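Local coordinates for protein nucleoporin NUP170 (Chaetomium thermophilum, PDB 5HAX) that is a nuclear pore protein, probably a scaffold component of the nuclear pore complex, built from a beta-propeller followed by a helical region, at residues P49-R54 with I484-R489; L77-G82 with G444-P449. All blocks are in the same frame, centred on the assembly; numbering follows the deposited sequence.

Overall arrangement
Seven four- or five-stranded sheets between residues 33 and 487 form the blades of a beta-propeller. Contact 1 joins strand 50-57 to strand 481-487. Contact 2 joins the end of strand 73-78 to the end of strand 440-445. Along the chain the order is 49-54, 77-82, 444-449, 484-489, so contact 2 falls between the two segments of contact 1. The centres of the two contacts are about 15 Å apart, and the nearest atoms about 5 Å. Both reach the sheet 50-57, 481-487, 473-478, 440-445. Contact 1 closes the propeller ring within this blade. Contact 2 sets the blade against its neighbour, which begins with strand 73-78.

Contact 1: residues P49-R54 with I484-R489; sequences PFHVVR and IVRRRR
Arg487 reaches Pro49 O and lies over Phe50 where strand 50-57 begins its antiparallel pairing with strand 481-487. From its CB, 4.0 Å from Phe50 CE1, the Arg487 chain bends at chi2 (63°), which lays CD over one face of the Phe50 ring. CD is 4.1 Å from the ring centroid, a CH-pi contact near the rim. NE stays 4.1 Å from Pro49 O. At the tip, NH1 donates to Pro49 O (3.0 Å), with the oxygen close to the guanidinium plane. NH2 turns to a salt bridge with Glu462. Pro49 O also accepts from the backbone N of Arg488 (3.0 Å), and the two donors come from opposite faces of its carbonyl plane. With an alanine here instead of Arg487, Pro49 O is likely to keep one donor, Phe50 to lose the CH-pi contact of CD, and Glu462 to be left without its mate. On the other face of the sheet, Arg488 CD lies over the His51 ring, 3.8 Å from its centroid, and Val53 CG1 covers the opposite face. The same CG1 sits beneath the centre of the Arg486 guanidinium, whose NE pairs with Glu473. One water accepts from two like charges, Arg54 NH1 and, weakly, Arg486 NH2. Strand 50-57 is an outermost strand of its blade, so an early strand completes a sheet made late in the chain, the Velcro closure of beta-propellers. Strand 473-478 flanks strand 481-487 on its other side. Phe50 packs on strand 403-409, Val52 and Val485 on strand 427-433. Arg489 stands at the N-cap position of helix 490-501.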
ATOM      1  N   PRO A  49     -13.658  -8.877   0.905  1.00 40.75           N
ATOM      2  CA  PRO A  49     -12.463  -8.086   1.234  1.00 39.92           C
ATOM      3  C   PRO A  49     -12.177  -6.978   0.235  1.00 38.22           C
ATOM      4  O   PRO A  49     -11.490  -6.011   0.589  1.00 43.92           O
ATOM      5  CB  PRO A  49     -11.342  -9.136   1.237  1.00 40.58           C
ATOM      6  CG  PRO A  49     -11.808 -10.164   0.260  1.00 40.53           C
ATOM      7  CD  PRO A  49     -13.310 -10.208   0.379  1.00 45.45           C
ATOM      8  N   PHE A  50     -12.679  -7.095  -0.992  1.00 33.59           N
ATOM      9  CA  PHE A  50     -12.518  -6.090  -2.030  1.00 39.10           C
ATOM     10  C   PHE A  50     -13.842  -5.964  -2.769  1.00 41.04           C
ATOM     11  O   PHE A  50     -14.690  -6.856  -2.705  1.00 41.56           O
ATOM     12  CB  PHE A  50     -11.410  -6.464  -3.026  1.00 40.03           C
ATOM     13  CG  PHE A  50     -10.062  -6.693  -2.397  1.00 41.38           C
ATOM     14  CD1 PHE A  50      -9.091  -5.708  -2.438  1.00 39.56           C
ATOM     15  CD2 PHE A  50      -9.760  -7.899  -1.784  1.00 37.95           C
ATOM     16  CE1 PHE A  50      -7.846  -5.917  -1.873  1.00 41.83           C
ATOM     17  CE2 PHE A  50      -8.518  -8.113  -1.213  1.00 37.98           C
ATOM     18  CZ  PHE A  50      -7.561  -7.121  -1.260  1.00 36.37           C
ATOM     19  N   HIS A  51     -14.021  -4.852  -3.481  1.00 38.23           N
ATOM     20  CA  HIS A  51     -15.178  -4.739  -4.359  1.00 46.71           C
ATOM     21  C   HIS A  51     -14.948  -3.635  -5.380  1.00 41.23           C
ATOM     22  O   HIS A  51     -14.170  -2.703  -5.149  1.00 44.50           O
ATOM     23  CB  HIS A  51     -16.473  -4.492  -3.567  1.00 44.88           C
ATOM     24  CG  HIS A  51     -16.544  -3.160  -2.882  1.00 45.99           C
ATOM     25  ND1 HIS A  51     -15.454  -2.559  -2.289  1.00 56.74           N
ATOM     26  CD2 HIS A  51     -17.590  -2.323  -2.680  1.00 57.96           C
ATOM     27  CE1 HIS A  51     -15.825  -1.406  -1.759  1.00 49.59           C
ATOM     28  NE2 HIS A  51     -17.115  -1.239  -1.984  1.00 57.85           N
ATOM     29  N   VAL A  52     -15.622  -3.771  -6.520  1.00 41.63           N
ATOM     30  CA  VAL A  52     -15.526  -2.802  -7.606  1.00 42.83           C
ATOM     31  C   VAL A  52     -16.373  -1.586  -7.256  1.00 40.49           C
ATOM     32  O   VAL A  52     -17.547  -1.720  -6.893  1.00 45.67           O
ATOM     33  CB  VAL A  52     -15.985  -3.428  -8.935  1.00 47.10           C
ATOM     34  CG1 VAL A  52     -15.860  -2.425 -10.075  1.00 45.54           C
ATOM     35  CG2 VAL A  52     -15.186  -4.688  -9.244  1.00 48.12           C
ATOM     36  N   VAL A  53     -15.789  -0.393  -7.384  1.00 44.34           N
ATOM     37  CA  VAL A  53     -16.480   0.842  -7.013  1.00 48.00           C
ATOM     38  C   VAL A  53     -16.923   1.627  -8.246  1.00 56.05           C
ATOM     39  O   VAL A  53     -17.947   2.316  -8.207  1.00 59.58           O
ATOM     40  CB  VAL A  53     -15.600   1.712  -6.092  1.00 53.78           C
ATOM     41  CG1 VAL A  53     -15.483   1.064  -4.716  1.00 56.30           C
ATOM     42  CG2 VAL A  53     -14.228   1.953  -6.698  1.00 55.13           C
ATOM     43  N   ARG A  54     -16.174   1.542  -9.342  1.00 49.08           N
ATOM     44  CA  ARG A  54     -16.579   2.213 -10.576  1.00 56.36           C
ATOM     45  C   ARG A  54     -15.719   1.703 -11.727  1.00 54.71           C
ATOM     46  O   ARG A  54     -14.741   0.978 -11.523  1.00 52.36           O
ATOM     47  CB  ARG A  54     -16.472   3.737 -10.455  1.00 54.11           C
ATOM     48  CG  ARG A  54     -15.056   4.239 -10.285  1.00 54.64           C
ATOM     49  CD  ARG A  54     -15.012   5.715  -9.926  1.00 61.58           C
ATOM     50  NE  ARG A  54     -13.800   6.026  -9.172  1.00 62.90           N
ATOM     51  CZ  ARG A  54     -13.750   6.225  -7.857  1.00 60.28           C
ATOM     52  NH1 ARG A  54     -12.587   6.489  -7.280  1.00 68.13           N
ATOM     53  NH2 ARG A  54     -14.850   6.172  -7.115  1.00 63.04           N
ATOM     54  N   ILE A 484     -12.003   0.133 -11.042  1.00 45.57           N
ATOM     55  CA  ILE A 484     -11.422   0.514  -9.757  1.00 42.84           C
ATOM     56  C   ILE A 484     -11.878  -0.495  -8.712  1.00 45.44           C
ATOM     57  O   ILE A 484     -13.082  -0.687  -8.501  1.00 43.69           O
ATOM     58  CB  ILE A 484     -11.826   1.941  -9.352  1.00 47.02           C
ATOM     59  CG1 ILE A 484     -11.496   2.941 -10.466  1.00 44.83           C
ATOM     60  CG2 ILE A 484     -11.121   2.331  -8.059  1.00 45.68           C
ATOM     61  CD1 ILE A 484     -10.018   3.041 -10.806  1.00 39.42           C
ATOM     62  N   VAL A 485     -10.915  -1.136  -8.057  1.00 41.85           N
ATOM     63  CA  VAL A 485     -11.166  -2.086  -6.979  1.00 39.29           C
ATOM     64  C   VAL A 485     -10.633  -1.471  -5.695  1.00 42.60           C
ATOM     65  O   VAL A 485      -9.512  -0.951  -5.673  1.00 40.15           O
ATOM     66  CB  VAL A 485     -10.497  -3.443  -7.259  1.00 40.51           C
ATOM     67  CG1 VAL A 485     -10.786  -4.426  -6.129  1.00 36.00           C
ATOM     68  CG2 VAL A 485     -10.966  -4.001  -8.596  1.00 45.52           C
ATOM     69  N   ARG A 486     -11.429  -1.535  -4.629  1.00 43.28           N
ATOM     70  CA  ARG A 486     -11.100  -0.905  -3.354  1.00 42.26           C
ATOM     71  C   ARG A 486     -11.037  -1.958  -2.257  1.00 37.40           C
ATOM     72  O   ARG A 486     -11.916  -2.822  -2.165  1.00 39.12           O
ATOM     73  CB  ARG A 486     -12.130   0.172  -2.996  1.00 46.49           C
ATOM     74  CG  ARG A 486     -11.901   0.835  -1.640  1.00 53.53           C
ATOM     75  CD  ARG A 486     -12.973   1.874  -1.347  1.00 49.52           C
ATOM     76  NE  ARG A 486     -12.938   2.977  -2.304  1.00 58.97           N
ATOM     77  CZ  ARG A 486     -13.978   3.752  -2.599  1.00 68.09           C
ATOM     78  NH1 ARG A 486     -15.154   3.550  -2.019  1.00 62.89           N
ATOM     79  NH2 ARG A 486     -13.845   4.730  -3.484  1.00 63.99           N
ATOM     80  N   ARG A 487      -9.997  -1.878  -1.433  1.00 42.35           N
ATOM     81  CA  ARG A 487      -9.895  -2.706  -0.241  1.00 37.61           C
ATOM     82  C   ARG A 487     -10.889  -2.229   0.811  1.00 41.36           C
ATOM     83  O   ARG A 487     -11.035  -1.026   1.049  1.00 40.01           O
ATOM     84  CB  ARG A 487      -8.465  -2.643   0.306  1.00 40.42           C
ATOM     85  CG  ARG A 487      -8.250  -3.272   1.673  1.00 42.95           C
ATOM     86  CD  ARG A 487      -8.531  -4.759   1.662  1.00 40.05           C
ATOM     87  NE  ARG A 487      -8.109  -5.392   2.910  1.00 38.96           N
ATOM     88  CZ  ARG A 487      -8.702  -6.448   3.460  1.00 35.67           C
ATOM     89  NH1 ARG A 487      -9.760  -7.008   2.886  1.00 34.91           N
ATOM     90  NH2 ARG A 487      -8.235  -6.944   4.597  1.00 35.54           N
ATOM     91  N   ARG A 488     -11.574  -3.177   1.444  1.00 39.13           N
ATOM     92  CA  ARG A 488     -12.545  -2.875   2.489  1.00 41.68           C
ATOM     93  C   ARG A 488     -11.935  -3.127   3.860  1.00 46.48           C
ATOM     94  O   ARG A 488     -11.306  -4.166   4.085  1.00 42.83           O
ATOM     95  CB  ARG A 488     -13.815  -3.706   2.308  1.00 45.80           C
ATOM     96  CG  ARG A 488     -14.660  -3.218   1.149  1.00 49.94           C
ATOM     97  CD  ARG A 488     -15.835  -4.125   0.853  1.00 60.71           C
ATOM     98  NE  ARG A 488     -16.995  -3.826   1.688  1.00 50.87           N
ATOM     99  CZ  ARG A 488     -18.258  -3.966   1.295  1.00 76.65           C
ATOM    100  NH1 ARG A 488     -19.246  -3.671   2.131  1.00 83.94           N
ATOM    101  NH2 ARG A 488     -18.543  -4.396   0.071  1.00 63.91           N
ATOM    102  N   ARG A 489     -12.114  -2.164   4.760  1.00 41.71           N
ATOM    103  CA  ARG A 489     -11.635  -2.248   6.130  1.00 40.26           C
ATOM    104  C   ARG A 489     -12.669  -2.941   7.013  1.00 41.00           C
ATOM    105  O   ARG A 489     -13.810  -3.182   6.612  1.00 41.80           O
ATOM    106  CB  ARG A 489     -11.342  -0.852   6.680  1.00 40.33           C
ATOM    107  CG  ARG A 489     -10.412  -0.002   5.821  1.00 43.92           C
ATOM    108  CD  ARG A 489     -10.542   1.476   6.177  1.00 45.26           C
ATOM    109  NE  ARG A 489     -11.871   1.994   5.856  1.00 42.36           N
ATOM    110  CZ  ARG A 489     -12.329   3.181   6.240  1.00 52.44           C
ATOM    111  NH1 ARG A 489     -13.552   3.559   5.895  1.00 45.98           N
ATOM    112  NH2 ARG A 489     -11.576   3.991   6.972  1.00 44.45           N
TER
HETATM  113  O   HOH W   1     -12.384   6.401  -4.692  1.00 66.19           O

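Contact 2: residues L77-G82 with G444-P449; sequences LFAEIG and GLTTAP
Ala79 and Thr446 stand opposite each other where strand 73-78 ends in a turn and strand 440-445 runs out into a loop, their CA atoms 5.0 Å apart. No direct hydrogen bond joins the segments. Residues 78-81 make a tight turn, closed by a bond from Ile81 N to Phe78 O. This turn points Ala79 O at Thr446, whose CA-H makes a 3.5 Å contact with it. One water donates to Glu80 O (3.0 Å) and to Thr446 O. A second lies 2.8 Å from both Ala79 O and Thr446 O, though it has more acceptors near it than protons to give. Among the side chains, Ala79 CB does most of the touching, 3.3 Å from Leu445 O and 3.6 Å from Gly444 C. Gly444 has no side chain, and a CB there would clash with Ala79 CB. Leu77 CD1 comes alongside, 4.0 Å from Gly444 N. Thr446 OG1 sits between the backbone N and the carbonyl carbon (chi1 70°), which puts CG2 beside the N, 4.2 Å from Ala79 CB. OG1 makes a weak bond to Glu473 O. The contact joins edge strands of two neighbouring blades by packing and bridging water. Leu77 and Thr446 also touch Tyr97 and strand 473-478, while Leu77 N is hydrogen-bonded to Glu442 OE1. Phe78 and Ile81 pack on strands 114-120 and 133-139 of the following blade.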
ATOM      1  N   LEU A  77      -0.830   1.149 -18.151  1.00 49.98           N
ATOM      2  CA  LEU A  77      -1.356   1.922 -17.032  1.00 48.08           C
ATOM      3  C   LEU A  77      -0.272   2.784 -16.400  1.00 44.61           C
ATOM      4  O   LEU A  77       0.865   2.336 -16.219  1.00 49.51           O
ATOM      5  CB  LEU A  77      -1.932   1.001 -15.949  1.00 50.88           C
ATOM      6  CG  LEU A  77      -3.444   0.989 -15.732  1.00 53.83           C
ATOM      7  CD1 LEU A  77      -3.793   0.022 -14.611  1.00 50.21           C
ATOM      8  CD2 LEU A  77      -3.983   2.375 -15.418  1.00 46.29           C
ATOM      9  N   PHE A  78      -0.641   4.017 -16.059  1.00 45.34           N
ATOM     10  CA  PHE A  78       0.126   4.877 -15.157  1.00 41.06           C
ATOM     11  C   PHE A  78      -0.729   5.131 -13.916  1.00 47.88           C
ATOM     12  O   PHE A  78      -1.185   6.253 -13.677  1.00 47.22           O
ATOM     13  CB  PHE A  78       0.525   6.203 -15.843  1.00 51.20           C
ATOM     14  CG  PHE A  78       1.504   6.044 -16.978  1.00 50.30           C
ATOM     15  CD1 PHE A  78       2.358   4.955 -17.046  1.00 49.92           C
ATOM     16  CD2 PHE A  78       1.572   7.002 -17.977  1.00 49.16           C
ATOM     17  CE1 PHE A  78       3.256   4.824 -18.090  1.00 56.72           C
ATOM     18  CE2 PHE A  78       2.466   6.875 -19.022  1.00 57.88           C
ATOM     19  CZ  PHE A  78       3.309   5.785 -19.079  1.00 49.31           C
ATOM     20  N   ALA A  79      -0.941   4.078 -13.123  1.00 45.67           N
ATOM     21  CA  ALA A  79      -1.876   4.149 -12.006  1.00 45.80           C
ATOM     22  C   ALA A  79      -1.460   5.164 -10.948  1.00 45.98           C
ATOM     23  O   ALA A  79      -2.318   5.643 -10.198  1.00 46.50           O
ATOM     24  CB  ALA A  79      -2.022   2.768 -11.362  1.00 46.88           C
ATOM     25  N   GLU A  80      -0.170   5.501 -10.867  1.00 45.97           N
ATOM     26  CA  GLU A  80       0.295   6.430  -9.840  1.00 51.04           C
ATOM     27  C   GLU A  80      -0.306   7.819 -10.017  1.00 52.37           C
ATOM     28  O   GLU A  80      -0.451   8.561  -9.037  1.00 50.24           O
ATOM     29  CB  GLU A  80       1.822   6.514  -9.871  1.00 56.73           C
ATOM     30  CG  GLU A  80       2.433   7.329  -8.737  1.00 71.41           C
ATOM     31  CD  GLU A  80       3.882   7.694  -8.997  1.00 80.73           C
ATOM     32  OE1 GLU A  80       4.601   6.881  -9.617  1.00 83.97           O
ATOM     33  OE2 GLU A  80       4.297   8.801  -8.590  1.00 79.14           O
ATOM     34  N   ILE A  81      -0.665   8.185 -11.248  1.00 43.88           N
ATOM     35  CA  ILE A  81      -1.173   9.510 -11.575  1.00 48.09           C
ATOM     36  C   ILE A  81      -2.543   9.447 -12.239  1.00 51.20           C
ATOM     37  O   ILE A  81      -3.039  10.464 -12.723  1.00 47.67           O
ATOM     38  CB  ILE A  81      -0.175  10.279 -12.463  1.00 48.38           C
ATOM     39  CG1 ILE A  81       0.119   9.483 -13.739  1.00 49.38           C
ATOM     40  CG2 ILE A  81       1.109  10.551 -11.695  1.00 51.51           C
ATOM     41  CD1 ILE A  81       0.886  10.258 -14.786  1.00 50.60           C
ATOM     42  N   GLY A  82      -3.161   8.270 -12.277  1.00 46.07           N
ATOM     43  CA  GLY A  82      -4.496   8.148 -12.831  1.00 40.76           C
ATOM     44  C   GLY A  82      -4.567   8.267 -14.336  1.00 54.84           C
ATOM     45  O   GLY A  82      -5.596   8.697 -14.866  1.00 49.66           O
ATOM     46  N   GLY A 444      -2.564  -1.866 -11.291  1.00 39.08           N
ATOM     47  CA  GLY A 444      -1.646  -0.972 -10.606  1.00 41.38           C
ATOM     48  C   GLY A 444      -2.310  -0.276  -9.437  1.00 43.09           C
ATOM     49  O   GLY A 444      -3.525  -0.070  -9.412  1.00 40.98           O
ATOM     50  N   LEU A 445      -1.485   0.086  -8.459  1.00 38.81           N
ATOM     51  CA  LEU A 445      -1.951   0.769  -7.260  1.00 43.94           C
ATOM     52  C   LEU A 445      -2.159   2.250  -7.556  1.00 44.23           C
ATOM     53  O   LEU A 445      -1.293   2.898  -8.151  1.00 40.82           O
ATOM     54  CB  LEU A 445      -0.936   0.581  -6.131  1.00 42.65           C
ATOM     55  CG  LEU A 445      -1.230   1.226  -4.776  1.00 45.66           C
ATOM     56  CD1 LEU A 445      -2.397   0.545  -4.082  1.00 46.73           C
ATOM     57  CD2 LEU A 445       0.012   1.188  -3.898  1.00 48.15           C
ATOM     58  N   THR A 446      -3.313   2.783  -7.144  1.00 40.36           N
ATOM     59  CA  THR A 446      -3.644   4.189  -7.360  1.00 38.84           C
ATOM     60  C   THR A 446      -3.416   5.055  -6.131  1.00 47.95           C
ATOM     61  O   THR A 446      -3.288   6.276  -6.271  1.00 44.17           O
ATOM     62  CB  THR A 446      -5.108   4.341  -7.790  1.00 40.78           C
ATOM     63  OG1 THR A 446      -5.970   4.044  -6.686  1.00 41.19           O
ATOM     64  CG2 THR A 446      -5.433   3.421  -8.956  1.00 43.17           C
ATOM     65  N   THR A 447      -3.377   4.458  -4.944  1.00 42.64           N
ATOM     66  CA  THR A 447      -3.165   5.177  -3.700  1.00 50.28           C
ATOM     67  C   THR A 447      -1.714   5.013  -3.251  1.00 43.08           C
ATOM     68  O   THR A 447      -0.911   4.331  -3.889  1.00 43.53           O
ATOM     69  CB  THR A 447      -4.139   4.675  -2.633  1.00 44.77           C
ATOM     70  OG1 THR A 447      -4.199   3.244  -2.679  1.00 49.13           O
ATOM     71  CG2 THR A 447      -5.529   5.235  -2.879  1.00 47.16           C
ATOM     72  N   ALA A 448      -1.375   5.658  -2.137  1.00 47.91           N
ATOM     73  CA  ALA A 448      -0.014   5.605  -1.636  1.00 49.83           C
ATOM     74  C   ALA A 448       0.314   4.198  -1.136  1.00 47.83           C
ATOM     75  O   ALA A 448      -0.559   3.499  -0.613  1.00 45.17           O
ATOM     76  CB  ALA A 448       0.181   6.612  -0.508  1.00 49.34           C
ATOM     77  N   PRO A 449       1.564   3.756  -1.289  1.00 55.57           N
ATOM     78  CA  PRO A 449       1.938   2.417  -0.814  1.00 57.06           C
ATOM     79  C   PRO A 449       1.585   2.218   0.654  1.00 48.03           C
ATOM     80  O   PRO A 449       1.741   3.118   1.481  1.00 50.43           O
ATOM     81  CB  PRO A 449       3.452   2.373  -1.042  1.00 60.99           C
ATOM     82  CG  PRO A 449       3.692   3.327  -2.155  1.00 59.69           C
ATOM     83  CD  PRO A 449       2.678   4.421  -1.989  1.00 53.58           C
TER
HETATM   84  O   HOH W   2      -3.572   7.685  -8.725  1.00 49.81           O
HETATM   85  O   HOH W   3      -0.831   8.153  -6.139  1.00 63.80           O